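Local structure of hypothetical protein SMU.776 (Streptococcus mutans, 2B78) at residues Cys114-Ser122 / Leu165-Ile176; Asn204-Ala212 / Phe226-Gly234. The protein is of unknown function but is probably an S-adenosyl-L-methionine-dependent methyltransferase that may also bind RNA. One frame throughout, in Å; residues are numbered along the deposited sequence.

Contact 1 of 2, residues Cys114-Ser122 / Leu165-Ile176; sequences CYGDFVLFS and LYGQEAPEQFLI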
ATOM      1  N   CYS A 114      -1.998  -4.883  11.670  1.00 16.21           N
ATOM      2  CA  CYS A 114      -1.573  -5.673  12.796  1.00 17.68           C
ATOM      3  C   CYS A 114      -0.273  -6.324  12.354  1.00 16.46           C
ATOM      4  O   CYS A 114      -0.158  -6.825  11.224  1.00 15.72           O
ATOM      5  CB  CYS A 114      -2.628  -6.712  13.177  1.00 20.20           C
ATOM      6  SG  CYS A 114      -2.716  -8.156  12.129  1.00 26.56           S
ATOM      7  N   TYR A 115       0.718  -6.261  13.233  1.00 15.37           N
ATOM      8  CA  TYR A 115       2.028  -6.837  12.993  1.00 13.62           C
ATOM      9  C   TYR A 115       2.320  -7.750  14.167  1.00 14.81           C
ATOM     10  O   TYR A 115       2.921  -7.329  15.151  1.00 14.81           O
ATOM     11  CB  TYR A 115       3.088  -5.735  12.927  1.00 12.03           C
ATOM     12  CG  TYR A 115       3.189  -5.019  11.598  1.00 10.19           C
ATOM     13  CD1 TYR A 115       4.092  -5.451  10.619  1.00 10.82           C
ATOM     14  CD2 TYR A 115       2.399  -3.902  11.318  1.00  8.48           C
ATOM     15  CE1 TYR A 115       4.211  -4.775   9.390  1.00  9.00           C
ATOM     16  CE2 TYR A 115       2.508  -3.229  10.094  1.00  9.81           C
ATOM     17  CZ  TYR A 115       3.420  -3.671   9.143  1.00  8.09           C
ATOM     18  OH  TYR A 115       3.561  -2.978   7.958  1.00  8.81           O
ATOM     19  N   GLY A 116       1.890  -9.003  14.074  1.00 15.53           N
ATOM     20  CA  GLY A 116       2.126  -9.919  15.173  1.00 15.19           C
ATOM     21  C   GLY A 116       1.283  -9.541  16.376  1.00 15.95           C
ATOM     22  O   GLY A 116       0.053  -9.499  16.294  1.00 14.79           O
ATOM     23  N   ASP A 117       1.942  -9.247  17.492  1.00 16.22           N
ATOM     24  CA  ASP A 117       1.239  -8.878  18.719  1.00 16.58           C
ATOM     25  C   ASP A 117       0.998  -7.380  18.884  1.00 15.98           C
ATOM     26  O   ASP A 117       0.417  -6.950  19.879  1.00 16.50           O
ATOM     27  CB  ASP A 117       2.008  -9.390  19.933  1.00 17.99           C
ATOM     28  CG  ASP A 117       2.057 -10.902  19.997  1.00 19.98           C
ATOM     29  OD1 ASP A 117       0.980 -11.538  19.950  1.00 19.52           O
ATOM     30  OD2 ASP A 117       3.173 -11.452  20.099  1.00 21.34           O
ATOM     31  N   PHE A 118       1.431  -6.593  17.907  1.00 14.78           N
ATOM     32  CA  PHE A 118       1.278  -5.145  17.964  1.00 14.34           C
ATOM     33  C   PHE A 118       0.463  -4.592  16.799  1.00 14.56           C
ATOM     34  O   PHE A 118       0.379  -5.208  15.734  1.00 14.67           O
ATOM     35  CB  PHE A 118       2.665  -4.494  17.980  1.00 14.55           C
ATOM     36  CG  PHE A 118       3.485  -4.857  19.186  1.00 15.59           C
ATOM     37  CD1 PHE A 118       3.400  -4.108  20.356  1.00 15.05           C
ATOM     38  CD2 PHE A 118       4.316  -5.977  19.165  1.00 15.46           C
ATOM     39  CE1 PHE A 118       4.130  -4.472  21.489  1.00 14.18           C
ATOM     40  CE2 PHE A 118       5.047  -6.346  20.293  1.00 14.72           C
ATOM     41  CZ  PHE A 118       4.951  -5.590  21.454  1.00 14.62           C
ATOM     42  N   VAL A 119      -0.149  -3.432  17.010  1.00 14.42           N
ATOM     43  CA  VAL A 119      -0.937  -2.803  15.963  1.00 15.70           C
ATOM     44  C   VAL A 119      -0.320  -1.476  15.571  1.00 15.87           C
ATOM     45  O   VAL A 119       0.423  -0.865  16.352  1.00 16.76           O
ATOM     46  CB  VAL A 119      -2.399  -2.577  16.398  1.00 16.97           C
ATOM     47  CG1 VAL A 119      -3.071  -3.909  16.592  1.00 18.47           C
ATOM     48  CG2 VAL A 119      -2.461  -1.762  17.682  1.00 18.43           C
ATOM     49  N   LEU A 120      -0.621  -1.040  14.352  1.00 15.54           N
ATOM     50  CA  LEU A 120      -0.099   0.215  13.838  1.00 15.25           C
ATOM     51  C   LEU A 120      -1.215   1.062  13.231  1.00 15.56           C
ATOM     52  O   LEU A 120      -1.820   0.686  12.229  1.00 16.65           O
ATOM     53  CB  LEU A 120       0.981  -0.053  12.784  1.00 12.64           C
ATOM     54  CG  LEU A 120       1.635   1.204  12.194  1.00 13.93           C
ATOM     55  CD1 LEU A 120       2.447   1.918  13.278  1.00 12.87           C
ATOM     56  CD2 LEU A 120       2.528   0.820  11.021  1.00 13.92           C
ATOM     57  N   PHE A 121      -1.478   2.203  13.866  1.00 15.91           N
ATOM     58  CA  PHE A 121      -2.490   3.154  13.429  1.00 16.72           C
ATOM     59  C   PHE A 121      -1.818   4.161  12.513  1.00 17.70           C
ATOM     60  O   PHE A 121      -0.675   4.563  12.759  1.00 17.80           O
ATOM     61  CB  PHE A 121      -3.045   3.932  14.626  1.00 15.94           C
ATOM     62  CG  PHE A 121      -4.009   3.164  15.479  1.00 16.87           C
ATOM     63  CD1 PHE A 121      -5.377   3.364  15.353  1.00 15.92           C
ATOM     64  CD2 PHE A 121      -3.552   2.254  16.429  1.00 17.09           C
ATOM     65  CE1 PHE A 121      -6.274   2.670  16.159  1.00 15.52           C
ATOM     66  CE2 PHE A 121      -4.447   1.557  17.239  1.00 15.16           C
ATOM     67  CZ  PHE A 121      -5.805   1.766  17.103  1.00 13.98           C
ATOM     68  N   SER A 122      -2.526   4.581  11.470  1.00 16.65           N
ATOM     69  CA  SER A 122      -2.001   5.585  10.560  1.00 16.54           C
ATOM     70  C   SER A 122      -3.063   6.652  10.366  1.00 16.55           C
ATOM     71  O   SER A 122      -4.211   6.357  10.002  1.00 15.50           O
ATOM     72  CB  SER A 122      -1.608   4.967   9.217  1.00 16.01           C
ATOM     73  OG  SER A 122      -0.463   4.145   9.369  1.00 17.00           O
ATOM     74  N   LEU A 165       2.012   4.374  20.888  1.00 17.88           N
ATOM     75  CA  LEU A 165       0.661   4.856  21.213  1.00 19.00           C
ATOM     76  C   LEU A 165       0.075   4.352  22.524  1.00 19.65           C
ATOM     77  O   LEU A 165      -0.399   5.151  23.337  1.00 20.53           O
ATOM     78  CB  LEU A 165      -0.310   4.520  20.074  1.00 19.21           C
ATOM     79  CG  LEU A 165      -1.727   5.086  20.231  1.00 19.38           C
ATOM     80  CD1 LEU A 165      -1.654   6.603  20.351  1.00 18.46           C
ATOM     81  CD2 LEU A 165      -2.595   4.678  19.037  1.00 19.70           C
ATOM     82  N   TYR A 166       0.073   3.035  22.726  1.00 19.07           N
ATOM     83  CA  TYR A 166      -0.444   2.487  23.977  1.00 18.25           C
ATOM     84  C   TYR A 166       0.087   1.091  24.241  1.00 18.55           C
ATOM     85  O   TYR A 166       0.611   0.440  23.339  1.00 18.98           O
ATOM     86  CB  TYR A 166      -1.985   2.488  23.994  1.00 16.95           C
ATOM     87  CG  TYR A 166      -2.688   1.496  23.073  1.00 15.85           C
ATOM     88  CD1 TYR A 166      -2.569   0.120  23.265  1.00 15.66           C
ATOM     89  CD2 TYR A 166      -3.506   1.944  22.034  1.00 16.34           C
ATOM     90  CE1 TYR A 166      -3.248  -0.786  22.449  1.00 14.36           C
ATOM     91  CE2 TYR A 166      -4.191   1.044  21.211  1.00 16.50           C
ATOM     92  CZ  TYR A 166      -4.053  -0.319  21.429  1.00 14.64           C
ATOM     93  OH  TYR A 166      -4.733  -1.210  20.640  1.00 14.74           O
ATOM     94  N   GLY A 167      -0.036   0.639  25.486  1.00 19.01           N
ATOM     95  CA  GLY A 167       0.428  -0.693  25.837  1.00 19.69           C
ATOM     96  C   GLY A 167       1.932  -0.881  25.918  1.00 19.98           C
ATOM     97  O   GLY A 167       2.681   0.060  26.179  1.00 19.31           O
ATOM     98  N   GLN A 168       2.369  -2.119  25.701  1.00 21.10           N
ATOM     99  CA  GLN A 168       3.787  -2.464  25.748  1.00 23.07           C
ATOM    100  C   GLN A 168       4.542  -1.920  24.545  1.00 23.42           C
ATOM    101  O   GLN A 168       3.945  -1.581  23.522  1.00 23.43           O
ATOM    102  CB  GLN A 168       3.968  -3.985  25.775  1.00 25.00           C
ATOM    103  CG  GLN A 168       3.724  -4.663  27.115  1.00 27.22           C
ATOM    104  CD  GLN A 168       3.738  -6.181  26.996  1.00 28.66           C
ATOM    105  OE1 GLN A 168       4.599  -6.756  26.330  1.00 29.21           O
ATOM    106  NE2 GLN A 168       2.780  -6.834  27.641  1.00 30.45           N
ATOM    107  N   GLU A 169       5.861  -1.830  24.677  1.00 23.82           N
ATOM    108  CA  GLU A 169       6.705  -1.372  23.584  1.00 23.90           C
ATOM    109  C   GLU A 169       7.095  -2.632  22.824  1.00 23.35           C
ATOM    110  O   GLU A 169       7.127  -3.724  23.396  1.00 22.47           O
ATOM    111  CB  GLU A 169       7.969  -0.688  24.123  1.00 26.63           C
ATOM    112  CG  GLU A 169       7.775   0.737  24.614  1.00 29.69           C
ATOM    113  CD  GLU A 169       7.943   1.780  23.519  1.00 34.54           C
ATOM    114  OE1 GLU A 169       7.709   2.973  23.808  1.00 37.76           O
ATOM    115  OE2 GLU A 169       8.314   1.420  22.372  1.00 34.96           O
ATOM    116  N   ALA A 170       7.384  -2.485  21.536  1.00 23.33           N
ATOM    117  CA  ALA A 170       7.778  -3.613  20.705  1.00 22.33           C
ATOM    118  C   ALA A 170       9.278  -3.541  20.467  1.00 22.02           C
ATOM    119  O   ALA A 170       9.879  -2.478  20.598  1.00 22.26           O
ATOM    120  CB  ALA A 170       7.040  -3.555  19.361  1.00 22.78           C
ATOM    121  N   PRO A 171       9.911  -4.678  20.135  1.00 22.36           N
ATOM    122  CA  PRO A 171      11.353  -4.618  19.888  1.00 22.42           C
ATOM    123  C   PRO A 171      11.514  -3.665  18.711  1.00 23.31           C
ATOM    124  O   PRO A 171      10.623  -3.593  17.862  1.00 24.20           O
ATOM    125  CB  PRO A 171      11.696  -6.058  19.512  1.00 21.82           C
ATOM    126  CG  PRO A 171      10.715  -6.855  20.319  1.00 21.41           C
ATOM    127  CD  PRO A 171       9.429  -6.071  20.124  1.00 22.75           C
ATOM    128  N   GLU A 172      12.624  -2.937  18.643  1.00 24.20           N
ATOM    129  CA  GLU A 172      12.813  -1.999  17.541  1.00 24.29           C
ATOM    130  C   GLU A 172      12.618  -2.703  16.207  1.00 23.95           C
ATOM    131  O   GLU A 172      12.094  -2.110  15.261  1.00 25.47           O
ATOM    132  CB  GLU A 172      14.188  -1.341  17.609  1.00 25.87           C
ATOM    133  CG  GLU A 172      14.275  -0.221  18.656  1.00 28.82           C
ATOM    134  CD  GLU A 172      13.121   0.772  18.562  1.00 30.95           C
ATOM    135  OE1 GLU A 172      12.838   1.271  17.448  1.00 31.46           O
ATOM    136  OE2 GLU A 172      12.495   1.058  19.608  1.00 31.01           O
ATOM    137  N   GLN A 173      13.015  -3.974  16.156  1.00 22.24           N
ATOM    138  CA  GLN A 173      12.863  -4.804  14.961  1.00 20.44           C
ATOM    139  C   GLN A 173      12.487  -6.220  15.377  1.00 18.62           C
ATOM    140  O   GLN A 173      13.065  -6.768  16.316  1.00 18.90           O
ATOM    141  CB  GLN A 173      14.163  -4.839  14.156  1.00 20.68           C
ATOM    142  CG  GLN A 173      14.426  -3.573  13.373  1.00 22.12           C
ATOM    143  CD  GLN A 173      15.726  -3.626  12.600  1.00 23.75           C
ATOM    144  OE1 GLN A 173      16.022  -4.615  11.930  1.00 22.69           O
ATOM    145  NE2 GLN A 173      16.508  -2.551  12.680  1.00 22.92           N
ATOM    146  N   PHE A 174      11.513  -6.808  14.687  1.00 16.03           N
ATOM    147  CA  PHE A 174      11.084  -8.164  14.998  1.00 13.26           C
ATOM    148  C   PHE A 174      10.549  -8.838  13.741  1.00 14.18           C
ATOM    149  O   PHE A 174      10.338  -8.178  12.724  1.00 13.71           O
ATOM    150  CB  PHE A 174      10.020  -8.152  16.110  1.00 12.47           C
ATOM    151  CG  PHE A 174       8.769  -7.374  15.765  1.00  8.97           C
ATOM    152  CD1 PHE A 174       7.691  -7.999  15.135  1.00 10.95           C
ATOM    153  CD2 PHE A 174       8.676  -6.019  16.063  1.00  7.90           C
ATOM    154  CE1 PHE A 174       6.528  -7.275  14.802  1.00  9.26           C
ATOM    155  CE2 PHE A 174       7.525  -5.284  15.741  1.00  8.55           C
ATOM    156  CZ  PHE A 174       6.452  -5.910  15.111  1.00 10.14           C
ATOM    157  N   LEU A 175      10.328 -10.147  13.813  1.00 13.41           N
ATOM    158  CA  LEU A 175       9.839 -10.899  12.667  1.00 13.01           C
ATOM    159  C   LEU A 175       8.342 -11.164  12.717  1.00 13.67           C
ATOM    160  O   LEU A 175       7.744 -11.253  13.795  1.00 14.42           O
ATOM    161  CB  LEU A 175      10.552 -12.249  12.585  1.00 11.90           C
ATOM    162  CG  LEU A 175      12.079 -12.304  12.510  1.00 13.41           C
ATOM    163  CD1 LEU A 175      12.537 -13.763  12.646  1.00 11.13           C
ATOM    164  CD2 LEU A 175      12.559 -11.694  11.211  1.00  9.67           C
ATOM    165  N   ILE A 176       7.737 -11.251  11.535  1.00 13.19           N
ATOM    166  CA  ILE A 176       6.328 -11.599  11.405  1.00 11.76           C
ATOM    167  C   ILE A 176       6.334 -12.669  10.327  1.00 12.86           C
ATOM    168  O   ILE A 176       7.382 -12.924   9.709  1.00 13.36           O
ATOM    169  CB  ILE A 176       5.427 -10.384  11.004  1.00 12.83           C
ATOM    170  CG1 ILE A 176       5.913  -9.727   9.712  1.00 11.62           C
ATOM    171  CG2 ILE A 176       5.393  -9.361  12.155  1.00 10.67           C
ATOM    172  CD1 ILE A 176       5.380 -10.383   8.448  1.00 14.56           C
TER

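Contact 2 of 2, residues Asn204-Ala212 / Phe226-Gly234; sequences NELINGSAA and FSVAAAMGG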
ATOM      1  N   ASN A 204       3.477 -14.110  -2.700  1.00 12.16           N
ATOM      2  CA  ASN A 204       3.004 -15.495  -2.652  1.00 12.74           C
ATOM      3  C   ASN A 204       3.310 -16.216  -3.970  1.00 11.37           C
ATOM      4  O   ASN A 204       3.682 -17.392  -3.974  1.00  9.00           O
ATOM      5  CB  ASN A 204       1.488 -15.550  -2.391  1.00 13.27           C
ATOM      6  CG  ASN A 204       0.981 -16.973  -2.197  1.00 14.48           C
ATOM      7  OD1 ASN A 204       1.438 -17.697  -1.297  1.00 13.97           O
ATOM      8  ND2 ASN A 204       0.029 -17.382  -3.033  1.00 14.92           N
ATOM      9  N   GLU A 205       3.127 -15.513  -5.087  1.00 12.42           N
ATOM     10  CA  GLU A 205       3.378 -16.093  -6.409  1.00 14.23           C
ATOM     11  C   GLU A 205       4.845 -16.468  -6.563  1.00 13.70           C
ATOM     12  O   GLU A 205       5.178 -17.507  -7.141  1.00 15.68           O
ATOM     13  CB  GLU A 205       3.007 -15.098  -7.516  1.00 14.89           C
ATOM     14  CG  GLU A 205       1.531 -14.744  -7.561  1.00 18.53           C
ATOM     15  CD  GLU A 205       0.676 -15.901  -8.023  1.00 20.97           C
ATOM     16  OE1 GLU A 205       0.780 -16.270  -9.213  1.00 23.81           O
ATOM     17  OE2 GLU A 205      -0.093 -16.448  -7.203  1.00 20.87           O
ATOM     18  N   LEU A 206       5.717 -15.609  -6.052  1.00 12.37           N
ATOM     19  CA  LEU A 206       7.154 -15.823  -6.131  1.00 10.17           C
ATOM     20  C   LEU A 206       7.566 -17.003  -5.256  1.00 10.48           C
ATOM     21  O   LEU A 206       8.347 -17.867  -5.672  1.00  8.12           O
ATOM     22  CB  LEU A 206       7.877 -14.539  -5.697  1.00  9.43           C
ATOM     23  CG  LEU A 206       7.779 -13.397  -6.719  1.00  8.90           C
ATOM     24  CD1 LEU A 206       8.127 -12.046  -6.104  1.00  8.52           C
ATOM     25  CD2 LEU A 206       8.732 -13.715  -7.879  1.00  7.34           C
ATOM     26  N   ILE A 207       7.030 -17.048  -4.039  1.00 12.24           N
ATOM     27  CA  ILE A 207       7.341 -18.138  -3.123  1.00 12.43           C
ATOM     28  C   ILE A 207       6.842 -19.437  -3.704  1.00 12.78           C
ATOM     29  O   ILE A 207       7.423 -20.496  -3.478  1.00 11.80           O
ATOM     30  CB  ILE A 207       6.668 -17.921  -1.766  1.00 12.16           C
ATOM     31  CG1 ILE A 207       7.264 -16.668  -1.127  1.00 12.60           C
ATOM     32  CG2 ILE A 207       6.850 -19.154  -0.878  1.00  9.51           C
ATOM     33  CD1 ILE A 207       6.514 -16.183   0.081  1.00 13.76           C
ATOM     34  N   ASN A 208       5.763 -19.341  -4.467  1.00 14.02           N
ATOM     35  CA  ASN A 208       5.147 -20.488  -5.112  1.00 15.68           C
ATOM     36  C   ASN A 208       5.970 -21.104  -6.251  1.00 15.29           C
ATOM     37  O   ASN A 208       5.753 -22.261  -6.642  1.00 14.28           O
ATOM     38  CB  ASN A 208       3.782 -20.069  -5.633  1.00 18.85           C
ATOM     39  CG  ASN A 208       2.699 -20.921  -5.095  1.00 22.86           C
ATOM     40  OD1 ASN A 208       2.770 -22.154  -5.219  1.00 29.45           O
ATOM     41  ND2 ASN A 208       1.678 -20.305  -4.490  1.00 20.00           N
ATOM     42  N   GLY A 209       6.911 -20.333  -6.787  1.00 14.73           N
ATOM     43  CA  GLY A 209       7.749 -20.845  -7.855  1.00 13.96           C
ATOM     44  C   GLY A 209       7.692 -20.091  -9.174  1.00 14.15           C
ATOM     45  O   GLY A 209       8.183 -20.587 -10.192  1.00 15.60           O
ATOM     46  N   SER A 210       7.122 -18.892  -9.173  1.00 13.19           N
ATOM     47  CA  SER A 210       7.026 -18.122 -10.407  1.00 14.53           C
ATOM     48  C   SER A 210       8.408 -17.833 -10.988  1.00 14.47           C
ATOM     49  O   SER A 210       8.544 -17.678 -12.198  1.00 17.13           O
ATOM     50  CB  SER A 210       6.263 -16.809 -10.172  1.00 14.39           C
ATOM     51  OG  SER A 210       7.016 -15.891  -9.401  1.00 15.35           O
ATOM     52  N   ALA A 211       9.426 -17.766 -10.130  1.00 13.75           N
ATOM     53  CA  ALA A 211      10.796 -17.502 -10.574  1.00 13.09           C
ATOM     54  C   ALA A 211      11.724 -18.702 -10.349  1.00 13.53           C
ATOM     55  O   ALA A 211      12.951 -18.559 -10.322  1.00 15.35           O
ATOM     56  CB  ALA A 211      11.346 -16.266  -9.848  1.00 11.06           C
ATOM     57  N   ALA A 212      11.148 -19.895 -10.192  1.00 12.70           N
ATOM     58  CA  ALA A 212      11.957 -21.089  -9.969  1.00 13.16           C
ATOM     59  C   ALA A 212      13.006 -21.304 -11.055  1.00 13.39           C
ATOM     60  O   ALA A 212      12.684 -21.347 -12.246  1.00 15.05           O
ATOM     61  CB  ALA A 212      11.057 -22.322  -9.860  1.00 10.67           C
ATOM     62  N   PHE A 226      10.687  -8.844  -2.107  1.00  7.48           N
ATOM     63  CA  PHE A 226      10.370  -9.649  -3.305  1.00  7.24           C
ATOM     64  C   PHE A 226      11.500 -10.635  -3.585  1.00  7.40           C
ATOM     65  O   PHE A 226      11.271 -11.747  -4.068  1.00  6.80           O
ATOM     66  CB  PHE A 226      10.200  -8.776  -4.557  1.00  5.18           C
ATOM     67  CG  PHE A 226       8.892  -8.047  -4.646  1.00  2.17           C
ATOM     68  CD1 PHE A 226       7.680  -8.716  -4.505  1.00  1.39           C
ATOM     69  CD2 PHE A 226       8.877  -6.680  -4.929  1.00  1.39           C
ATOM     70  CE1 PHE A 226       6.470  -8.032  -4.649  1.00  3.00           C
ATOM     71  CE2 PHE A 226       7.679  -5.990  -5.076  1.00  2.03           C
ATOM     72  CZ  PHE A 226       6.470  -6.667  -4.936  1.00  2.05           C
ATOM     73  N   SER A 227      12.728 -10.213  -3.295  1.00  8.39           N
ATOM     74  CA  SER A 227      13.889 -11.052  -3.530  1.00  9.18           C
ATOM     75  C   SER A 227      13.907 -12.267  -2.612  1.00 10.15           C
ATOM     76  O   SER A 227      14.192 -13.388  -3.054  1.00  8.65           O
ATOM     77  CB  SER A 227      15.163 -10.229  -3.342  1.00 10.31           C
ATOM     78  OG  SER A 227      15.179  -9.157  -4.264  1.00 12.86           O
ATOM     79  N   VAL A 228      13.593 -12.054  -1.335  1.00 11.30           N
ATOM     80  CA  VAL A 228      13.560 -13.158  -0.385  1.00 11.73           C
ATOM     81  C   VAL A 228      12.437 -14.131  -0.763  1.00 10.70           C
ATOM     82  O   VAL A 228      12.603 -15.347  -0.669  1.00 11.53           O
ATOM     83  CB  VAL A 228      13.380 -12.636   1.082  1.00 13.88           C
ATOM     84  CG1 VAL A 228      11.988 -12.065   1.285  1.00 14.94           C
ATOM     85  CG2 VAL A 228      13.652 -13.755   2.073  1.00 14.98           C
ATOM     86  N   ALA A 229      11.306 -13.594  -1.217  1.00 10.19           N
ATOM     87  CA  ALA A 229      10.166 -14.417  -1.633  1.00  9.20           C
ATOM     88  C   ALA A 229      10.589 -15.305  -2.806  1.00  9.23           C
ATOM     89  O   ALA A 229      10.364 -16.525  -2.815  1.00  8.44           O
ATOM     90  CB  ALA A 229       8.991 -13.514  -2.052  1.00  6.60           C
ATOM     91  N   ALA A 230      11.211 -14.686  -3.801  1.00  8.30           N
ATOM     92  CA  ALA A 230      11.680 -15.427  -4.966  1.00 10.24           C
ATOM     93  C   ALA A 230      12.702 -16.494  -4.560  1.00 10.38           C
ATOM     94  O   ALA A 230      12.690 -17.608  -5.085  1.00 10.91           O
ATOM     95  CB  ALA A 230      12.289 -14.460  -5.973  1.00  9.90           C
ATOM     96  N   ALA A 231      13.581 -16.155  -3.620  1.00  9.85           N
ATOM     97  CA  ALA A 231      14.592 -17.092  -3.144  1.00 10.85           C
ATOM     98  C   ALA A 231      13.937 -18.326  -2.514  1.00 11.27           C
ATOM     99  O   ALA A 231      14.396 -19.458  -2.714  1.00 10.22           O
ATOM    100  CB  ALA A 231      15.504 -16.398  -2.120  1.00 10.91           C
ATOM    101  N   MET A 232      12.869 -18.100  -1.744  1.00 12.22           N
ATOM    102  CA  MET A 232      12.148 -19.185  -1.085  1.00 10.72           C
ATOM    103  C   MET A 232      11.357 -20.014  -2.090  1.00 10.48           C
ATOM    104  O   MET A 232      10.898 -21.115  -1.779  1.00  8.73           O
ATOM    105  CB  MET A 232      11.193 -18.629  -0.023  1.00 11.73           C
ATOM    106  CG  MET A 232      11.891 -18.068   1.218  1.00 12.84           C
ATOM    107  SD  MET A 232      12.986 -19.261   2.010  1.00 14.67           S
ATOM    108  CE  MET A 232      11.791 -20.485   2.604  1.00 14.09           C
ATOM    109  N   GLY A 233      11.201 -19.466  -3.291  1.00 10.43           N
ATOM    110  CA  GLY A 233      10.478 -20.147  -4.352  1.00 11.37           C
ATOM    111  C   GLY A 233      11.443 -20.753  -5.350  1.00 11.72           C
ATOM    112  O   GLY A 233      11.074 -21.052  -6.485  1.00 12.58           O
ATOM    113  N   GLY A 234      12.701 -20.894  -4.941  1.00 12.94           N
ATOM    114  CA  GLY A 234      13.694 -21.521  -5.796  1.00 12.39           C
ATOM    115  C   GLY A 234      14.363 -20.726  -6.898  1.00 13.72           C
ATOM    116  O   GLY A 234      14.866 -21.317  -7.856  1.00 12.95           O
TER
HETATM  117  O   HOH W   1      10.290 -18.427  -7.499  1.00 18.72           O

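Contact 1 of 2, residues Cys114-Ser122 / Leu165-Ile176
The backbone N of Y115 donates to F118 O at 2.7 Å, closing the hairpin turn whose two flanking side chains meet the chain 165-176: F118 at A170, Y115 at F174 and I176. The return bond, F118 N to Y115 O, is longer at 3.2 Å, and the same Y115 O also lies 3.6 Å from F174 CE1. The turn is type II', with G116 at its positive-phi corner (phi 70°) beside the I176 methyl CG2. F118 gives the largest single share of the contact. Its CG stands anti to the carbonyl carbon (chi1 -63°), which presents the ring to the passing chain 168-171. A170 CB sits over the centre of one face, 3.4 Å from the ring centroid of F118 and only 6° off the normal, a CH-pi contact. Q168 O comes to the edge of the same ring, 3.5 Å from F118 CE1; this buried carbonyl has no polar partner in the model and meets the ring's C-H rim instead. Strands 110-115 and 118-123 pair as a beta hairpin with a two-residue turn inside a five-stranded mixed sheet, and 165-176 leaves strand 162-165, at one edge of that sheet, rounds the hairpin tip and enters strand 174-178. Y150, on the neighbouring strand 148-153, holds the passing chain through its OH, which is hydrogen-bonded to A170 N and E169 OE2. At the other end L165 and Y166 form a classic beta bulge, both facing A149. L165 CD2 reaches F121 CD2 at 3.7 Å, while Y166 crosses the F121 side chain at about a right angle, bringing CE2 to within 4.0 Å of F121 CE2. The OH of Y166 lies 3.8 Å from V119 CG2, and R140 makes a cation-pi contact with the Y166 ring.

Contact 2 of 2, residues Asn204-Ala212 / Phe226-Gly234
Backbone meets backbone where G233 CA packs on the last turn of helix 200-210, 3.4 Å from L206 O in a nearly straight CA-H...O contact (173° at the hydrogen) and 3.2 Å from I207 O. The bare CA of G233 thus lies directly against two carbonyls. One turn earlier on the second helix, A229 O meets I207 CA at 3.4 Å in a more bent CA-H...O contact, and with A229 and A230 offering only methyls the short helix segments come within 6.5 Å, their axes 28° from parallel. Both helices end in Schellman motifs, with G209 and G234 as the positive-phi C-prime residues. Between the ends a water donates to L206 O at 2.7 Å, accepts from A211 N and gives a weak bond to G233 O. In the Rossmann-like methyltransferase fold, helix 225-232 makes the beta-alpha-beta crossover from strand 215-219 to strand 237-242, while helix 200-210 leads into the first of these strands. L206 CB packs against A229 and A230; with CG anti to the carbonyl carbon (chi1 -72°), CD1 reaches F226 CD1 at 3.7 Å and CD2 turns to A230 CB. L206 and F226 also touch I290 of the sheet. I207 CG1 touches A229 CB at 3.7 Å.

In the fold
Contact 1 closes before contact 2 opens along the chain, and their centres lie 27 Å apart, with nearest atoms about 9 Å apart and no touch. Contact 1 belongs to the mixed sheet containing strands 110-115 and 118-123; contact 2 packs beside the separate seven-stranded sheet of the methyltransferase fold. The hairpin 174-178/181-185 links them: it starts at the end of contact 1, and in strand 181-185 I181 and Y183 touch I207, Y183 also touches A229, and V185 touches Y115 and F174. Of the two, contact 2 is nearer the cofactor site, the F226 side chain being about 10 Å from that of D242, an S-adenosyl-L-homocysteine-binding residue; contact 1 lies away from it.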